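Local coordinates for DNA translocase coupling protein (PDB 6O1W) that probably binds ATP and DNA as the FtsK/SpoIIIE-like motor that couples DNA to translocation during conjugative plasmid transfer, at residues A[146-150]-A[170-175]; A[198-203]-A[266-272]. One frame throughout, in Å; residues are numbered along the deposited sequence.

Contact 1: residues A[146-150]-A[170-175]; sequences LRCIL and EFGLEY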
ATOM      1  N   LEU A 146       8.051  -0.102   1.645  1.00 26.63           N
ATOM      2  CA  LEU A 146       8.460  -0.020   3.044  1.00 28.08           C
ATOM      3  C   LEU A 146       9.897   0.475   3.196  1.00 30.75           C
ATOM      4  O   LEU A 146      10.149   1.271   4.078  1.00 29.32           O
ATOM      5  CB  LEU A 146       8.297  -1.401   3.717  1.00 29.17           C
ATOM      6  CG  LEU A 146       6.859  -1.956   3.754  1.00 34.17           C
ATOM      7  CD1 LEU A 146       6.819  -3.257   4.505  1.00 34.07           C
ATOM      8  CD2 LEU A 146       5.885  -0.952   4.379  1.00 37.88           C
ATOM      9  N   ARG A 147      10.831   0.008   2.326  1.00 28.92           N
ATOM     10  CA  ARG A 147      12.248   0.419   2.350  1.00 28.87           C
ATOM     11  C   ARG A 147      12.413   1.876   1.886  1.00 29.69           C
ATOM     12  O   ARG A 147      13.308   2.561   2.369  1.00 27.78           O
ATOM     13  CB  ARG A 147      13.123  -0.539   1.536  1.00 28.86           C
ATOM     14  CG  ARG A 147      13.219  -1.928   2.177  1.00 43.35           C
ATOM     15  CD  ARG A 147      14.094  -2.854   1.356  1.00 64.03           C
ATOM     16  NE  ARG A 147      14.000  -4.230   1.846  1.00 89.07           N
ATOM     17  CZ  ARG A 147      13.258  -5.181   1.285  1.00111.29           C
ATOM     18  NH1 ARG A 147      12.555  -4.927   0.187  1.00 99.76           N
ATOM     19  NH2 ARG A 147      13.225  -6.400   1.807  1.00101.85           N
ATOM     20  N   CYS A 148      11.531   2.336   0.975  1.00 25.95           N
ATOM     21  CA  CYS A 148      11.460   3.726   0.487  1.00 26.85           C
ATOM     22  C   CYS A 148      11.016   4.657   1.628  1.00 27.77           C
ATOM     23  O   CYS A 148      11.574   5.727   1.796  1.00 27.14           O
ATOM     24  CB  CYS A 148      10.490   3.817  -0.687  1.00 28.50           C
ATOM     25  SG  CYS A 148      10.485   5.423  -1.497  1.00 33.51           S
ATOM     26  N   ILE A 149       9.995   4.253   2.394  1.00 25.59           N
ATOM     27  CA  ILE A 149       9.498   4.985   3.575  1.00 24.98           C
ATOM     28  C   ILE A 149      10.629   5.046   4.620  1.00 27.28           C
ATOM     29  O   ILE A 149      10.885   6.106   5.171  1.00 25.52           O
ATOM     30  CB  ILE A 149       8.237   4.295   4.162  1.00 28.37           C
ATOM     31  CG1 ILE A 149       7.029   4.466   3.187  1.00 28.89           C
ATOM     32  CG2 ILE A 149       7.907   4.861   5.592  1.00 26.62           C
ATOM     33  CD1 ILE A 149       5.907   3.542   3.456  1.00 36.72           C
ATOM     34  N   LEU A 150      11.303   3.898   4.870  1.00 24.60           N
ATOM     35  CA  LEU A 150      12.405   3.774   5.824  1.00 23.88           C
ATOM     36  C   LEU A 150      13.520   4.755   5.495  1.00 28.07           C
ATOM     37  O   LEU A 150      13.988   5.451   6.389  1.00 29.56           O
ATOM     38  CB  LEU A 150      12.936   2.322   5.817  1.00 23.20           C
ATOM     39  CG  LEU A 150      14.212   2.011   6.614  1.00 28.04           C
ATOM     40  CD1 LEU A 150      14.024   2.347   8.151  1.00 28.40           C
ATOM     41  CD2 LEU A 150      14.624   0.542   6.410  1.00 28.04           C
ATOM     42  N   GLU A 170      16.537 -10.080   4.025  1.00 36.05           N
ATOM     43  CA  GLU A 170      15.810  -8.940   3.457  1.00 36.93           C
ATOM     44  C   GLU A 170      16.398  -7.603   3.925  1.00 39.25           C
ATOM     45  O   GLU A 170      16.083  -6.581   3.335  1.00 41.58           O
ATOM     46  CB  GLU A 170      14.309  -9.021   3.797  1.00 38.95           C
ATOM     47  CG  GLU A 170      13.615 -10.281   3.295  1.00 56.47           C
ATOM     48  CD  GLU A 170      13.736 -10.505   1.799  1.00 87.92           C
ATOM     49  OE1 GLU A 170      14.525 -11.391   1.394  1.00 74.37           O
ATOM     50  OE2 GLU A 170      13.065  -9.778   1.031  1.00 88.52           O
ATOM     51  N   PHE A 171      17.192  -7.602   5.018  1.00 33.51           N
ATOM     52  CA  PHE A 171      17.856  -6.404   5.570  1.00 33.14           C
ATOM     53  C   PHE A 171      19.316  -6.735   5.810  1.00 36.62           C
ATOM     54  O   PHE A 171      19.717  -7.085   6.926  1.00 34.14           O
ATOM     55  CB  PHE A 171      17.191  -5.904   6.849  1.00 34.50           C
ATOM     56  CG  PHE A 171      15.761  -5.474   6.678  1.00 35.56           C
ATOM     57  CD1 PHE A 171      15.449  -4.281   6.027  1.00 37.05           C
ATOM     58  CD2 PHE A 171      14.723  -6.233   7.212  1.00 36.82           C
ATOM     59  CE1 PHE A 171      14.121  -3.867   5.892  1.00 37.85           C
ATOM     60  CE2 PHE A 171      13.396  -5.815   7.080  1.00 39.36           C
ATOM     61  CZ  PHE A 171      13.105  -4.644   6.404  1.00 37.41           C
ATOM     62  N   GLY A 172      20.069  -6.697   4.716  1.00 35.09           N
ATOM     63  CA  GLY A 172      21.483  -7.023   4.671  1.00 35.83           C
ATOM     64  C   GLY A 172      22.370  -6.195   5.558  1.00 40.58           C
ATOM     65  O   GLY A 172      21.891  -5.391   6.363  1.00 39.15           O
ATOM     66  N   LEU A 173      23.681  -6.379   5.395  1.00 40.30           N
ATOM     67  CA  LEU A 173      24.714  -5.731   6.220  1.00 41.08           C
ATOM     68  C   LEU A 173      24.733  -4.205   6.110  1.00 44.35           C
ATOM     69  O   LEU A 173      25.125  -3.543   7.055  1.00 45.46           O
ATOM     70  CB  LEU A 173      26.104  -6.326   5.922  1.00 41.83           C
ATOM     71  CG  LEU A 173      26.314  -7.809   6.252  1.00 47.80           C
ATOM     72  CD1 LEU A 173      27.620  -8.316   5.675  1.00 48.23           C
ATOM     73  CD2 LEU A 173      26.251  -8.076   7.746  1.00 52.81           C
ATOM     74  N   GLU A 174      24.281  -3.658   4.987  1.00 40.68           N
ATOM     75  CA  GLU A 174      24.221  -2.220   4.781  1.00 40.94           C
ATOM     76  C   GLU A 174      23.130  -1.588   5.646  1.00 43.15           C
ATOM     77  O   GLU A 174      23.348  -0.485   6.149  1.00 42.00           O
ATOM     78  CB  GLU A 174      24.096  -1.870   3.293  1.00 42.50           C
ATOM     79  CG  GLU A 174      25.326  -2.266   2.466  1.00 54.28           C
ATOM     80  CD  GLU A 174      26.669  -1.677   2.874  1.00 82.52           C
ATOM     81  OE1 GLU A 174      26.862  -0.454   2.688  1.00 97.08           O
ATOM     82  OE2 GLU A 174      27.532  -2.439   3.368  1.00 74.10           O
ATOM     83  N   TYR A 175      22.006  -2.330   5.903  1.00 37.84           N
ATOM     84  CA  TYR A 175      20.908  -1.909   6.798  1.00 35.27           C
ATOM     85  C   TYR A 175      21.364  -1.895   8.225  1.00 39.07           C
ATOM     86  O   TYR A 175      20.963  -1.014   8.974  1.00 38.70           O
ATOM     87  CB  TYR A 175      19.649  -2.769   6.628  1.00 34.67           C
ATOM     88  CG  TYR A 175      18.871  -2.299   5.432  1.00 36.19           C
ATOM     89  CD1 TYR A 175      18.040  -1.181   5.515  1.00 38.20           C
ATOM     90  CD2 TYR A 175      19.087  -2.857   4.176  1.00 36.87           C
ATOM     91  CE1 TYR A 175      17.419  -0.657   4.385  1.00 38.90           C
ATOM     92  CE2 TYR A 175      18.448  -2.357   3.041  1.00 37.63           C
ATOM     93  CZ  TYR A 175      17.614  -1.257   3.153  1.00 42.99           C
ATOM     94  OH  TYR A 175      16.968  -0.767   2.052  1.00 41.75           O
TER
HETATM   95  O   HOH W   1      12.039  -7.687  -0.938  1.00 76.50           O

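Contact 2: residues A[198-203]-A[266-272]; sequences ENAKRL and LSRATGI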
ATOM      1  N   GLU A 198       9.276   1.922  26.006  1.00 25.08           N
ATOM      2  CA  GLU A 198       9.690   3.234  25.498  1.00 25.01           C
ATOM      3  C   GLU A 198       8.434   4.078  25.187  1.00 28.82           C
ATOM      4  O   GLU A 198       8.421   5.272  25.458  1.00 28.18           O
ATOM      5  CB  GLU A 198      10.618   3.121  24.263  1.00 25.44           C
ATOM      6  CG  GLU A 198      10.999   4.462  23.637  1.00 33.63           C
ATOM      7  CD  GLU A 198      11.900   5.386  24.449  1.00 54.98           C
ATOM      8  OE1 GLU A 198      12.639   4.874  25.317  1.00 47.75           O
ATOM      9  OE2 GLU A 198      11.885   6.618  24.205  1.00 45.70           O
ATOM     10  N   ASN A 199       7.390   3.439  24.653  1.00 25.70           N
ATOM     11  CA  ASN A 199       6.121   4.091  24.385  1.00 26.11           C
ATOM     12  C   ASN A 199       5.498   4.580  25.710  1.00 30.80           C
ATOM     13  O   ASN A 199       5.068   5.731  25.790  1.00 31.12           O
ATOM     14  CB  ASN A 199       5.150   3.142  23.668  1.00 24.43           C
ATOM     15  CG  ASN A 199       3.922   3.896  23.215  1.00 41.23           C
ATOM     16  OD1 ASN A 199       3.985   4.736  22.346  1.00 35.07           O
ATOM     17  ND2 ASN A 199       2.802   3.674  23.826  1.00 28.86           N
ATOM     18  N   ALA A 200       5.490   3.722  26.744  1.00 27.18           N
ATOM     19  CA  ALA A 200       4.932   4.051  28.080  1.00 28.22           C
ATOM     20  C   ALA A 200       5.675   5.238  28.704  1.00 32.41           C
ATOM     21  O   ALA A 200       5.019   6.143  29.189  1.00 33.34           O
ATOM     22  CB  ALA A 200       4.940   2.820  29.014  1.00 27.97           C
ATOM     23  N   LYS A 201       7.011   5.295  28.575  1.00 29.84           N
ATOM     24  CA  LYS A 201       7.844   6.411  29.065  1.00 29.84           C
ATOM     25  C   LYS A 201       7.533   7.739  28.337  1.00 31.57           C
ATOM     26  O   LYS A 201       7.462   8.787  28.978  1.00 29.20           O
ATOM     27  CB  LYS A 201       9.338   6.078  28.979  1.00 32.40           C
ATOM     28  CG  LYS A 201       9.753   4.954  29.940  1.00 51.50           C
ATOM     29  CD  LYS A 201      11.133   4.354  29.629  1.00 57.84           C
ATOM     30  CE  LYS A 201      12.244   5.011  30.404  1.00 65.98           C
ATOM     31  NZ  LYS A 201      13.580   4.553  29.950  1.00 67.27           N
ATOM     32  N   ARG A 202       7.257   7.664  27.026  1.00 27.79           N
ATOM     33  CA  ARG A 202       6.915   8.816  26.187  1.00 26.80           C
ATOM     34  C   ARG A 202       5.533   9.341  26.513  1.00 29.90           C
ATOM     35  O   ARG A 202       5.385  10.553  26.648  1.00 29.70           O
ATOM     36  CB  ARG A 202       7.038   8.465  24.705  1.00 26.82           C
ATOM     37  CG  ARG A 202       8.492   8.307  24.276  1.00 28.41           C
ATOM     38  CD  ARG A 202       8.642   8.101  22.770  1.00 26.54           C
ATOM     39  NE  ARG A 202      10.062   7.964  22.447  1.00 28.38           N
ATOM     40  CZ  ARG A 202      10.604   8.187  21.261  1.00 38.02           C
ATOM     41  NH1 ARG A 202       9.845   8.540  20.227  1.00 21.58           N
ATOM     42  NH2 ARG A 202      11.904   8.033  21.087  1.00 24.98           N
ATOM     43  N   LEU A 203       4.543   8.444  26.745  1.00 26.69           N
ATOM     44  CA  LEU A 203       3.187   8.855  27.137  1.00 26.76           C
ATOM     45  C   LEU A 203       3.241   9.594  28.481  1.00 32.16           C
ATOM     46  O   LEU A 203       2.529  10.577  28.668  1.00 32.53           O
ATOM     47  CB  LEU A 203       2.245   7.646  27.280  1.00 26.37           C
ATOM     48  CG  LEU A 203       1.743   6.948  26.029  1.00 31.46           C
ATOM     49  CD1 LEU A 203       0.910   5.722  26.418  1.00 32.09           C
ATOM     50  CD2 LEU A 203       0.869   7.865  25.196  1.00 31.53           C
ATOM     51  N   LEU A 266      -1.645   2.651  21.119  1.00 31.62           N
ATOM     52  CA  LEU A 266      -1.206   3.770  21.962  1.00 32.11           C
ATOM     53  C   LEU A 266      -0.074   4.668  21.456  1.00 38.50           C
ATOM     54  O   LEU A 266       0.222   5.651  22.156  1.00 38.43           O
ATOM     55  CB  LEU A 266      -0.798   3.244  23.350  1.00 31.55           C
ATOM     56  CG  LEU A 266      -1.864   2.522  24.206  1.00 36.17           C
ATOM     57  CD1 LEU A 266      -1.254   2.075  25.552  1.00 36.45           C
ATOM     58  CD2 LEU A 266      -3.057   3.440  24.488  1.00 35.09           C
ATOM     59  N   SER A 267       0.577   4.365  20.314  1.00 36.28           N
ATOM     60  CA  SER A 267       1.754   5.160  19.893  1.00 37.85           C
ATOM     61  C   SER A 267       1.501   6.318  18.887  1.00 45.48           C
ATOM     62  O   SER A 267       2.459   6.824  18.254  1.00 48.56           O
ATOM     63  CB  SER A 267       2.848   4.252  19.348  1.00 41.30           C
ATOM     64  OG  SER A 267       2.326   3.646  18.180  1.00 52.77           O
ATOM     65  N   ARG A 268       0.261   6.787  18.818  1.00 39.11           N
ATOM     66  CA  ARG A 268      -0.196   7.882  17.959  1.00 39.90           C
ATOM     67  C   ARG A 268       0.648   9.162  18.098  1.00 44.23           C
ATOM     68  O   ARG A 268       1.109   9.691  17.102  1.00 47.32           O
ATOM     69  CB  ARG A 268      -1.659   8.231  18.304  1.00 42.36           C
ATOM     70  CG  ARG A 268      -2.494   7.077  18.853  1.00 55.32           C
ATOM     71  CD  ARG A 268      -3.526   6.689  17.823  1.00 68.99           C
ATOM     72  NE  ARG A 268      -3.261   5.350  17.313  1.00 68.05           N
ATOM     73  CZ  ARG A 268      -3.450   4.964  16.056  1.00 70.15           C
ATOM     74  NH1 ARG A 268      -3.890   5.825  15.144  1.00 57.03           N
ATOM     75  NH2 ARG A 268      -3.197   3.721  15.699  1.00 37.95           N
ATOM     76  N   ALA A 269       0.854   9.633  19.339  1.00 37.98           N
ATOM     77  CA  ALA A 269       1.525  10.879  19.700  1.00 36.65           C
ATOM     78  C   ALA A 269       3.001  10.749  20.075  1.00 35.26           C
ATOM     79  O   ALA A 269       3.685  11.768  20.190  1.00 34.02           O
ATOM     80  CB  ALA A 269       0.768  11.531  20.859  1.00 37.14           C
ATOM     81  N   THR A 270       3.480   9.524  20.295  1.00 30.30           N
ATOM     82  CA  THR A 270       4.835   9.246  20.802  1.00 28.15           C
ATOM     83  C   THR A 270       5.939   9.106  19.726  1.00 31.25           C
ATOM     84  O   THR A 270       7.117   8.977  20.074  1.00 29.41           O
ATOM     85  CB  THR A 270       4.793   8.020  21.695  1.00 31.96           C
ATOM     86  OG1 THR A 270       4.380   6.923  20.905  1.00 32.47           O
ATOM     87  CG2 THR A 270       3.849   8.183  22.905  1.00 26.17           C
ATOM     88  N   GLY A 271       5.580   9.151  18.446  1.00 27.33           N
ATOM     89  CA  GLY A 271       6.590   9.071  17.400  1.00 26.08           C
ATOM     90  C   GLY A 271       7.231   7.698  17.283  1.00 30.41           C
ATOM     91  O   GLY A 271       8.417   7.595  16.992  1.00 31.81           O
ATOM     92  N   ILE A 272       6.459   6.635  17.502  1.00 25.16           N
ATOM     93  CA  ILE A 272       6.888   5.260  17.270  1.00 24.98           C
ATOM     94  C   ILE A 272       5.951   4.736  16.163  1.00 30.54           C
ATOM     95  O   ILE A 272       4.742   4.566  16.398  1.00 32.20           O
ATOM     96  CB  ILE A 272       6.901   4.366  18.534  1.00 28.81           C
ATOM     97  CG1 ILE A 272       7.682   5.035  19.708  1.00 28.90           C
ATOM     98  CG2 ILE A 272       7.422   2.950  18.190  1.00 29.19           C
ATOM     99  CD1 ILE A 272       7.807   4.276  20.973  1.00 34.19           C
TER

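Contact 1: residues A[146-150]-A[170-175]
Arg147 reaches from the helix to the loop and meets Glu170 with its guanidinium group. The Arg147 side chain is extended from CG to NE, which carries the charged end well away from the helix. Arg147 NH2 donates to Glu170 O at 3.2 Å, with the donor tilted 23° from the carbonyl plane. Arg147 NE adds a weak bond to the same oxygen. The Glu170 side chain bends at chi2 (-57°), and its carboxylate comes back to the guanidinium. Glu170 OE2 forms a salt bridge with Arg147 NH2 at 3.5 Å, the two flat groups turned 65° apart. The solvent side is the Glu170 end: the residue is partly exposed, its salt bridge is long, and a water spans Arg147 NH1 and Glu170 OE2, at 3.0 Å from each.

The apolar side is closer packed. Leu150 CD2 lies 3.7 Å from Tyr175 CE1 and approaches the Phe171 ring less closely. Tyr175 OH sits 3.6 Å from Arg147 CD, and this hydroxyl is hydrogen-bonded to Asp345. Phe171 CD1 lies 4.0 Å above one face of the Tyr175 ring, offset toward its rim.

The contact joins helix 142-155, whose first residues, Lys142 and Ser143, complete the probable P-loop (Walker A), to the loop between strands 159-163 and 179-182. Leu150 and Phe171 also pack on Met162 of strand 159-163 and Val232 of strand 229-233.

Contact 2: residues A[198-203]-A[266-272]
Helix 185-209 runs past the turn that follows helix 247-266, and the backbones come closest at Arg202 and Thr270, whose CA atoms are 5.8 Å apart. Thr270 is gripped by two side chains of the helix. Its hydroxyl donates to Asn199: OG1 to OD1 is 2.6 Å, with the donor nearly in line with the amide C=O. Asn199 CG stands anti to the backbone N (chi1 -171°), which brings the amide over to the turn. Asn199 OD1 also touches Ser267 CB at 3.2 Å.

Arg202 holds the backbone of the same threonine. Its NH1 donates to Thr270 O at 2.8 Å, nearly straight at 164° and in the guanidinium plane. Glu198 steadies the arginine from one helical turn back in a salt bridge, Glu198 OE2 to Arg202 NE 2.9 Å. Arg202 NH2 has a further acceptor in Lys227 O.

Apolar contacts flank these bonds. Leu203 CD2 meets Thr270 CG2 at 3.8 Å, and Ile272 CD1 lies against the backbone of Asn199. Gly271, with positive phi, leads the chain into strand 272-278. This is the end of a beta-alpha-beta crossover from strand 229-233 through helix 247-266 to strand 272-278, in the parallel part of a P-loop NTPase sheet.

In the fold
Both segments of contact 1 precede those of contact 2 in the sequence. Their centres lie 23 Å apart, and the nearest atoms are about 11 Å apart. All four segments belong to the FtsK/SpoIIIE-type ATPase domain and pack on, or lead into, its mixed beta-sheet. Strand 229-233 links the two regions: contact 1 packs on Val232, while Glu198 and Arg202 of contact 2 touch Ile229. Contact 1 adjoins the ATP-binding loop: the Arg147 side chain is about 5 Å from that of Val144, which binds ATP in another structure of this protein. Contact 2 is remote from that site. Both belong to the ATPase core of the probable motor.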